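PDB 4B7H: catalase, which breaks hydrogen peroxide down to water and oxygen at a haem group and is inhibited by nitric oxide. Local coordinates for residues 8-13 with 368-373; 93-99 with 132-137. All blocks are in the same frame, centred on the assembly; numbering follows the deposited sequence.

Contact 1: residues 8-13 with 368-373; sequences QIVDRG and PVNRPI
Ile9, on the short helix 7-11, puts its CD1 methyl against CG2 of Ile373 at 3.8 Å, the two side chains meeting at about a right angle. The same CD1 lies over one face of the Arg12 guanidinium, 3.3 Å above its plane and close to its centre, so the isoleucine is an apolar cover on one face of a charged group from its own segment.

Arg12, just past the helix, does most of the joining. Its CB packs on CB of Pro368 at 3.6 Å, and from there the chain runs extended from CG to NE (chi3 172°), carrying the guanidinium into the curve of backbone formed by residues 368-373. Three carbonyls receive it. NH1 gives one hydrogen to Pro368 O at 2.8 Å, with that oxygen in the guanidinium plane, and the other to Arg371 O at 2.8 Å in a nearly straight bond (173°). NH2 reaches Pro372 O at 3.1 Å, more bent and tilted from the plane. One arginine thus satisfies three main-chain oxygens of a turning loop and fixes its own rotation by doing so. The Arg371 side chain crosses that of Arg12 obliquely, the two guanidinium planes 24° apart and NH2 of Arg371 4.3 Å from NE of Arg12; Arg371 NH1 is bound to Asp366 O. Gly13, with a positive phi, brings CA near the Pro368 ring.

Around this pair, Tyr131 of strand 125-132 touches both Ile9 and Ile373, while Phe77 of strand 73-82 touches Val10 and Val369. The N-terminal helix and the loop after helix 343-359 are therefore laid side by side against the beta-barrel, and Tyr387 of the second subunit packs on Pro368.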
ATOM      1  N   GLN A   8     -23.501  19.153   9.366  1.00 16.48           N
ATOM      2  CA  GLN A   8     -22.814  19.434   8.107  1.00 19.88           C
ATOM      3  C   GLN A   8     -21.688  18.438   7.875  1.00 19.42           C
ATOM      4  O   GLN A   8     -21.607  17.805   6.820  1.00 36.39           O
ATOM      5  CB  GLN A   8     -22.253  20.867   8.125  1.00 22.82           C
ATOM      6  CG  GLN A   8     -21.473  21.234   9.410  1.00 27.05           C
ATOM      7  CD  GLN A   8     -20.965  22.665   9.422  1.00 32.34           C
ATOM      8  OE1 GLN A   8     -21.114  23.379  10.413  1.00 52.11           O
ATOM      9  NE2 GLN A   8     -20.351  23.086   8.325  1.00 26.49           N
ATOM     10  N   ILE A   9     -20.840  18.284   8.883  1.00 15.82           N
ATOM     11  CA  ILE A   9     -19.668  17.431   8.783  1.00 12.54           C
ATOM     12  C   ILE A   9     -20.065  15.956   8.666  1.00 10.21           C
ATOM     13  O   ILE A   9     -19.589  15.239   7.772  1.00 10.69           O
ATOM     14  CB  ILE A   9     -18.747  17.617  10.010  1.00 16.90           C
ATOM     15  CG1 ILE A   9     -18.321  19.081  10.153  1.00 23.60           C
ATOM     16  CG2 ILE A   9     -17.538  16.699   9.923  1.00 16.62           C
ATOM     17  CD1 ILE A   9     -17.724  19.645   8.920  1.00 23.55           C
ATOM     18  N   VAL A  10     -20.941  15.495   9.557  1.00 10.28           N
ATOM     19  CA  VAL A  10     -21.243  14.062   9.601  1.00 11.03           C
ATOM     20  C   VAL A  10     -22.112  13.565   8.447  1.00 11.67           C
ATOM     21  O   VAL A  10     -22.191  12.360   8.214  1.00 11.97           O
ATOM     22  CB  VAL A  10     -21.838  13.602  10.956  1.00 12.75           C
ATOM     23  CG1 VAL A  10     -20.887  13.931  12.103  1.00 15.35           C
ATOM     24  CG2 VAL A  10     -23.209  14.222  11.194  1.00 12.30           C
ATOM     25  N   ASP A  11     -22.744  14.480   7.716  1.00 10.74           N
ATOM     26  CA  ASP A  11     -23.528  14.082   6.557  1.00 11.43           C
ATOM     27  C   ASP A  11     -22.674  13.945   5.287  1.00 10.66           C
ATOM     28  O   ASP A  11     -23.123  13.343   4.309  1.00 11.60           O
ATOM     29  CB  ASP A  11     -24.689  15.051   6.322  1.00 13.05           C
ATOM     30  CG  ASP A  11     -25.828  14.858   7.314  1.00 17.93           C
ATOM     31  OD1 ASP A  11     -25.819  13.863   8.072  1.00 18.69           O
ATOM     32  OD2 ASP A  11     -26.746  15.701   7.318  1.00 25.85           O
ATOM     33  N   ARG A  12     -21.443  14.466   5.308  1.00  9.22           N
ATOM     34  CA  ARG A  12     -20.558  14.382   4.134  1.00 10.09           C
ATOM     35  C   ARG A  12     -20.268  12.934   3.750  1.00  9.83           C
ATOM     36  O   ARG A  12     -19.825  12.142   4.588  1.00 10.36           O
ATOM     37  CB  ARG A  12     -19.211  15.062   4.396  1.00  9.62           C
ATOM     38  CG  ARG A  12     -19.216  16.559   4.644  1.00  9.80           C
ATOM     39  CD  ARG A  12     -17.855  16.932   5.244  1.00 10.59           C
ATOM     40  NE  ARG A  12     -17.643  18.367   5.376  1.00 11.22           N
ATOM     41  CZ  ARG A  12     -16.515  18.906   5.826  1.00 11.91           C
ATOM     42  NH1 ARG A  12     -15.514  18.123   6.201  1.00 11.13           N
ATOM     43  NH2 ARG A  12     -16.392  20.220   5.908  1.00 13.58           N
ATOM     44  N   GLY A  13     -20.496  12.589   2.485  1.00 10.33           N
ATOM     45  CA  GLY A  13     -20.135  11.273   1.977  1.00 11.25           C
ATOM     46  C   GLY A  13     -21.182  10.183   2.148  1.00 11.04           C
ATOM     47  O   GLY A  13     -20.999   9.064   1.670  1.00 10.39           O
ATOM     48  N   PRO A 368     -14.047  12.902   4.056  1.00  8.64           N
ATOM     49  CA  PRO A 368     -15.052  13.786   4.657  1.00  9.78           C
ATOM     50  C   PRO A 368     -14.751  14.253   6.097  1.00  9.13           C
ATOM     51  O   PRO A 368     -14.843  15.454   6.370  1.00  9.24           O
ATOM     52  CB  PRO A 368     -16.319  12.938   4.585  1.00 11.42           C
ATOM     53  CG  PRO A 368     -16.149  12.208   3.264  1.00 11.28           C
ATOM     54  CD  PRO A 368     -14.669  11.857   3.217  1.00 10.02           C
ATOM     55  N   VAL A 369     -14.389  13.346   6.999  1.00  8.78           N
ATOM     56  CA  VAL A 369     -14.206  13.736   8.398  1.00  9.43           C
ATOM     57  C   VAL A 369     -12.923  14.563   8.611  1.00  8.89           C
ATOM     58  O   VAL A 369     -12.779  15.264   9.622  1.00  8.96           O
ATOM     59  CB  VAL A 369     -14.251  12.495   9.325  1.00 10.66           C
ATOM     60  CG1 VAL A 369     -12.980  11.687   9.218  1.00 10.80           C
ATOM     61  CG2 VAL A 369     -14.486  12.896  10.756  1.00 13.97           C
ATOM     62  N   ASN A 370     -11.994  14.494   7.658  1.00  7.88           N
ATOM     63  CA  ASN A 370     -10.714  15.187   7.800  1.00  7.95           C
ATOM     64  C   ASN A 370     -10.624  16.534   7.089  1.00  8.69           C
ATOM     65  O   ASN A 370      -9.696  17.307   7.343  1.00  9.97           O
ATOM     66  CB  ASN A 370      -9.570  14.270   7.379  1.00  7.85           C
ATOM     67  CG  ASN A 370      -9.430  13.083   8.304  1.00  7.71           C
ATOM     68  OD1 ASN A 370      -9.584  13.223   9.522  1.00  8.07           O
ATOM     69  ND2 ASN A 370      -9.164  11.901   7.740  1.00  7.97           N
ATOM     70  N   ARG A 371     -11.580  16.821   6.208  1.00  9.65           N
ATOM     71  CA  ARG A 371     -11.597  18.111   5.515  1.00 10.79           C
ATOM     72  C   ARG A 371     -12.061  19.226   6.434  1.00 10.12           C
ATOM     73  O   ARG A 371     -13.022  19.053   7.186  1.00 12.20           O
ATOM     74  CB  ARG A 371     -12.559  18.079   4.330  1.00 15.08           C
ATOM     75  CG  ARG A 371     -12.216  17.087   3.269  1.00 17.05           C
ATOM     76  CD  ARG A 371     -12.834  17.503   1.951  1.00 15.98           C
ATOM     77  NE  ARG A 371     -14.295  17.557   1.953  1.00 18.75           N
ATOM     78  CZ  ARG A 371     -15.081  16.526   1.650  1.00 19.53           C
ATOM     79  NH1 ARG A 371     -14.551  15.345   1.355  1.00 15.98           N
ATOM     80  NH2 ARG A 371     -16.401  16.671   1.658  1.00 26.02           N
ATOM     81  N   PRO A 372     -11.410  20.400   6.353  1.00  8.83           N
ATOM     82  CA  PRO A 372     -11.897  21.532   7.143  1.00  9.52           C
ATOM     83  C   PRO A 372     -13.183  22.122   6.553  1.00 10.39           C
ATOM     84  O   PRO A 372     -13.662  21.665   5.507  1.00 10.11           O
ATOM     85  CB  PRO A 372     -10.739  22.528   7.064  1.00  9.40           C
ATOM     86  CG  PRO A 372     -10.059  22.219   5.774  1.00  9.66           C
ATOM     87  CD  PRO A 372     -10.179  20.725   5.608  1.00  9.79           C
ATOM     88  N   ILE A 373     -13.758  23.115   7.224  1.00 10.10           N
ATOM     89  CA  ILE A 373     -14.965  23.722   6.683  1.00 11.26           C
ATOM     90  C   ILE A 373     -14.643  24.754   5.603  1.00 13.51           C
ATOM     91  O   ILE A 373     -15.467  25.009   4.730  1.00 18.86           O
ATOM     92  CB  ILE A 373     -15.895  24.290   7.764  1.00 14.53           C
ATOM     93  CG1 ILE A 373     -15.189  25.376   8.575  1.00 18.20           C
ATOM     94  CG2 ILE A 373     -16.406  23.162   8.642  1.00 16.72           C
ATOM     95  CD1 ILE A 373     -16.127  26.148   9.492  1.00 24.87           C
TER

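Contact 2: residues 93-99 with 132-137; sequences DLFQPGK and TEEGNY
The type I beta turn Thr132-Gly135, which joins strands 125-132 and 135-142 of the catalase beta-barrel, meets the loop that leads into strand 100-108. There the Asp93 side chain packs against Glu133 and Glu134, its CB 3.8 Å from Glu134 CD, and waters bridge their polar atoms. Thr132 OG1 shapes the turn: it accepts from Glu134 N, an ST turn, and donates to Gly135 O at 2.6 Å, on a lone pair in the carbonyl plane.

The other part of the contact is apolar. Leu94 rests CB on CG2 of Thr132 at 3.7 Å, and its CD1 comes to the edge of the Tyr137 ring at CD2, 3.9 Å away. With CG wedged between backbone N and carbonyl carbon (chi1 84°), Leu94 also lays CD2 over a face of the neighbouring Phe95 ring. Phe95 CE2 in turn meets CE2 of Tyr137 at 3.9 Å, near the plane of the tyrosine ring. The tyrosine hydroxyl binds Tyr228, and Trp216 meets the Phe95 ring.

At the polar end, Lys99 NZ closes back on Asp93 OD2 at 2.9 Å, on the syn side. Glu133 has two conformers; in the one described, OE2 makes a long salt bridge to Lys99 NZ at 3.6 Å and OE1 shares a water with Asp93 OD1. Three more waters link Asp93 to the turn: N to Glu134 OE1, OD2 to Glu133 N, and OD1 to Glu134 OE2. A fifth joins Leu94 N to Thr132 OG1.

No direct hydrogen bond crosses between the segments. Carboxylates stand close, with Asp93 OD1 4.2 Å from Glu134 OE2, and the lysine together with the donating waters probably offsets much of their mutual repulsion.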
ATOM      1  N   ASP A  93      -9.414  32.030  16.308  1.00 10.67           N
ATOM      2  CA  ASP A  93     -10.795  32.339  15.963  1.00 11.14           C
ATOM      3  C   ASP A  93     -11.821  31.587  16.809  1.00 10.24           C
ATOM      4  O   ASP A  93     -12.777  32.186  17.304  1.00 11.98           O
ATOM      5  CB  ASP A  93     -11.054  32.117  14.475  1.00 12.07           C
ATOM      6  CG  ASP A  93     -12.338  32.766  14.018  1.00 13.33           C
ATOM      7  OD1 ASP A  93     -12.341  34.007  13.825  1.00 17.07           O
ATOM      8  OD2 ASP A  93     -13.347  32.038  13.858  1.00 13.27           O
ATOM      9  N   LEU A  94     -11.610  30.287  17.008  1.00  9.58           N
ATOM     10  CA  LEU A  94     -12.595  29.473  17.723  1.00 11.05           C
ATOM     11  C   LEU A  94     -12.764  29.891  19.189  1.00 11.37           C
ATOM     12  O   LEU A  94     -13.765  29.538  19.817  1.00 11.78           O
ATOM     13  CB  LEU A  94     -12.248  27.980  17.659  1.00 10.01           C
ATOM     14  CG  LEU A  94     -11.242  27.455  18.695  1.00 10.58           C
ATOM     15  CD1 LEU A  94     -11.248  25.930  18.693  1.00 10.98           C
ATOM     16  CD2 LEU A  94      -9.829  27.980  18.439  1.00 11.93           C
ATOM     17  N   PHE A  95     -11.790  30.622  19.735  1.00 11.46           N
ATOM     18  CA  PHE A  95     -11.813  30.990  21.155  1.00 12.17           C
ATOM     19  C   PHE A  95     -12.332  32.405  21.403  1.00 13.76           C
ATOM     20  O   PHE A  95     -12.373  32.855  22.548  1.00 15.07           O
ATOM     21  CB  PHE A  95     -10.419  30.835  21.785  1.00 11.67           C
ATOM     22  CG  PHE A  95      -9.970  29.405  21.957  1.00 11.54           C
ATOM     23  CD1 PHE A  95     -10.872  28.405  22.308  1.00 11.95           C
ATOM     24  CD2 PHE A  95      -8.634  29.070  21.788  1.00 12.46           C
ATOM     25  CE1 PHE A  95     -10.443  27.088  22.468  1.00 13.14           C
ATOM     26  CE2 PHE A  95      -8.194  27.761  21.947  1.00 12.52           C
ATOM     27  CZ  PHE A  95      -9.098  26.771  22.291  1.00 12.33           C
ATOM     28  N   GLN A  96     -12.724  33.109  20.342  1.00 12.18           N
ATOM     29  CA  GLN A  96     -13.238  34.476  20.489  1.00 12.84           C
ATOM     30  C   GLN A  96     -14.650  34.487  21.100  1.00 13.64           C
ATOM     31  O   GLN A  96     -15.365  33.487  21.040  1.00 13.59           O
ATOM     32  CB  GLN A  96     -13.193  35.215  19.146  1.00 13.27           C
ATOM     33  CG  GLN A  96     -11.797  35.287  18.528  1.00 12.84           C
ATOM     34  CD  GLN A  96     -10.766  35.884  19.470  1.00 13.28           C
ATOM     35  OE1 GLN A  96     -10.857  37.057  19.850  1.00 16.00           O
ATOM     36  NE2 GLN A  96      -9.777  35.080  19.859  1.00 13.20           N
ATOM     37  N   PRO A  97     -15.053  35.616  21.715  1.00 12.51           N
ATOM     38  CA  PRO A  97     -16.325  35.646  22.448  1.00 15.59           C
ATOM     39  C   PRO A  97     -17.523  35.168  21.631  1.00 16.14           C
ATOM     40  O   PRO A  97     -17.677  35.527  20.461  1.00 16.94           O
ATOM     41  CB  PRO A  97     -16.488  37.128  22.799  1.00 16.87           C
ATOM     42  CG  PRO A  97     -15.091  37.624  22.926  1.00 19.68           C
ATOM     43  CD  PRO A  97     -14.303  36.878  21.881  1.00 14.52           C
ATOM     44  N   GLY A  98     -18.344  34.324  22.245  1.00 17.74           N
ATOM     45  CA  GLY A  98     -19.573  33.872  21.622  1.00 17.56           C
ATOM     46  C   GLY A  98     -19.457  32.806  20.545  1.00 15.58           C
ATOM     47  O   GLY A  98     -20.483  32.319  20.070  1.00 18.65           O
ATOM     48  N   LYS A  99     -18.238  32.438  20.150  1.00 13.37           N
ATOM     49  CA  LYS A  99     -18.053  31.495  19.041  1.00 12.79           C
ATOM     50  C   LYS A  99     -18.623  30.115  19.356  1.00 13.52           C
ATOM     51  O   LYS A  99     -18.468  29.609  20.469  1.00 14.06           O
ATOM     52  CB  LYS A  99     -16.567  31.376  18.669  1.00 13.64           C
ATOM     53  CG  LYS A  99     -15.978  32.605  17.980  1.00 14.97           C
ATOM     54  CD  LYS A  99     -16.253  32.618  16.482  1.00 17.06           C
ATOM     55  CE  LYS A  99     -15.623  33.843  15.821  1.00 20.43           C
ATOM     56  NZ  LYS A  99     -15.613  33.748  14.330  1.00 24.46           N
ATOM     57  N   THR A 132     -12.728  24.782  12.825  1.00  9.23           N
ATOM     58  CA  THR A 132     -12.769  26.240  12.928  1.00 10.00           C
ATOM     59  C   THR A 132     -12.771  26.924  11.564  1.00 10.81           C
ATOM     60  O   THR A 132     -12.468  26.307  10.533  1.00 10.58           O
ATOM     61  CB  THR A 132     -11.607  26.825  13.795  1.00  9.55           C
ATOM     62  OG1 THR A 132     -10.502  27.209  12.962  1.00 10.37           O
ATOM     63  CG2 THR A 132     -11.139  25.846  14.864  1.00 10.12           C
ATOM     64  N   GLU A 133     -13.092  28.213  11.571  1.00 11.19           N
ATOM     65  CA  GLU A 133     -13.138  29.011  10.350  0.53 11.36           C
ATOM     66  C   GLU A 133     -11.740  29.278   9.793  1.00 11.87           C
ATOM     67  O   GLU A 133     -11.597  29.721   8.658  1.00 14.50           O
ATOM     68  CB  GLU A 133     -13.870  30.334  10.598  0.53 12.24           C
ATOM     69  CG  GLU A 133     -15.343  30.166  10.971  0.53 14.20           C
ATOM     70  CD  GLU A 133     -16.040  31.486  11.259  0.53 19.67           C
ATOM     71  OE1 GLU A 133     -15.528  32.545  10.837  0.53 23.83           O
ATOM     72  OE2 GLU A 133     -17.103  31.461  11.914  0.53 25.93           O
ATOM     73  N   GLU A 134     -10.712  29.017  10.597  1.00 11.01           N
ATOM     74  CA  GLU A 134      -9.324  29.177  10.153  1.00 10.39           C
ATOM     75  C   GLU A 134      -8.606  27.829  10.090  1.00 10.29           C
ATOM     76  O   GLU A 134      -7.373  27.761  10.133  1.00 11.10           O
ATOM     77  CB  GLU A 134      -8.575  30.206  11.020  1.00 11.79           C
ATOM     78  CG  GLU A 134      -9.206  31.593  10.876  1.00 12.57           C
ATOM     79  CD  GLU A 134      -8.544  32.719  11.659  1.00 16.10           C
ATOM     80  OE1 GLU A 134      -7.663  32.469  12.502  1.00 15.15           O
ATOM     81  OE2 GLU A 134      -8.937  33.885  11.427  1.00 20.39           O
ATOM     82  N   GLY A 135      -9.390  26.760   9.964  1.00  8.97           N
ATOM     83  CA  GLY A 135      -8.850  25.419   9.806  1.00 10.57           C
ATOM     84  C   GLY A 135      -9.202  24.487  10.953  1.00  8.75           C
ATOM     85  O   GLY A 135      -9.758  24.912  11.971  1.00 10.16           O
ATOM     86  N   ASN A 136      -8.888  23.203  10.790  1.00  8.37           N
ATOM     87  CA  ASN A 136      -9.109  22.231  11.858  1.00  8.88           C
ATOM     88  C   ASN A 136      -8.049  22.403  12.934  1.00  8.92           C
ATOM     89  O   ASN A 136      -6.857  22.340  12.651  1.00  9.51           O
ATOM     90  CB  ASN A 136      -9.081  20.790  11.335  1.00  9.62           C
ATOM     91  CG  ASN A 136     -10.229  20.489  10.381  1.00  9.19           C
ATOM     92  OD1 ASN A 136     -11.241  21.194  10.383  1.00 10.62           O
ATOM     93  ND2 ASN A 136     -10.078  19.439   9.563  1.00 11.82           N
ATOM     94  N   TYR A 137      -8.495  22.640  14.163  1.00  8.47           N
ATOM     95  CA  TYR A 137      -7.597  22.726  15.307  1.00  8.36           C
ATOM     96  C   TYR A 137      -7.831  21.493  16.165  1.00  7.03           C
ATOM     97  O   TYR A 137      -8.923  21.318  16.725  1.00  8.94           O
ATOM     98  CB  TYR A 137      -7.887  23.996  16.116  1.00  8.67           C
ATOM     99  CG  TYR A 137      -7.058  24.124  17.379  1.00  8.67           C
ATOM    100  CD1 TYR A 137      -5.764  23.617  17.438  1.00  9.97           C
ATOM    101  CD2 TYR A 137      -7.571  24.743  18.517  1.00  8.64           C
ATOM    102  CE1 TYR A 137      -5.005  23.725  18.591  1.00  9.40           C
ATOM    103  CE2 TYR A 137      -6.812  24.852  19.678  1.00 10.38           C
ATOM    104  CZ  TYR A 137      -5.533  24.342  19.704  1.00 10.36           C
ATOM    105  OH  TYR A 137      -4.781  24.446  20.851  1.00 10.52           O
TER
HETATM  106  O   HOH W   1      -7.424  30.790  14.509  1.00 11.22           O
HETATM  107  O   HOH W   2     -13.651  29.380  14.126  1.00 11.96           O
HETATM  108  O   HOH W   3     -10.161  35.448  13.469  1.00 25.90           O
HETATM  109  O   HOH W   4     -13.552  34.276  11.284  1.00 30.76           O
HETATM  110  O   HOH W   5      -9.580  29.060  15.001  1.00 10.76           O

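The centres of the two contacts lie about 17 Å apart, and along the chain contact 2 is nested inside the long loop that contact 1 closes. Strand 125-132 serves both: Tyr131 touches Ile9 and Ile373 of contact 1, and Thr132 at the strand's end belongs to contact 2. They also touch directly, Asn136 packing on Asn370, Arg371 and Pro372, and Ile373 on Thr132. The loop 368-373 thus runs from the N-terminal helix to the turn of the barrel hairpin. Both contacts reach the second subunit, whose Asn26 packs on Pro372 and hydrogen-bonds Asn136, so this side of the barrel is bound into the tetramer.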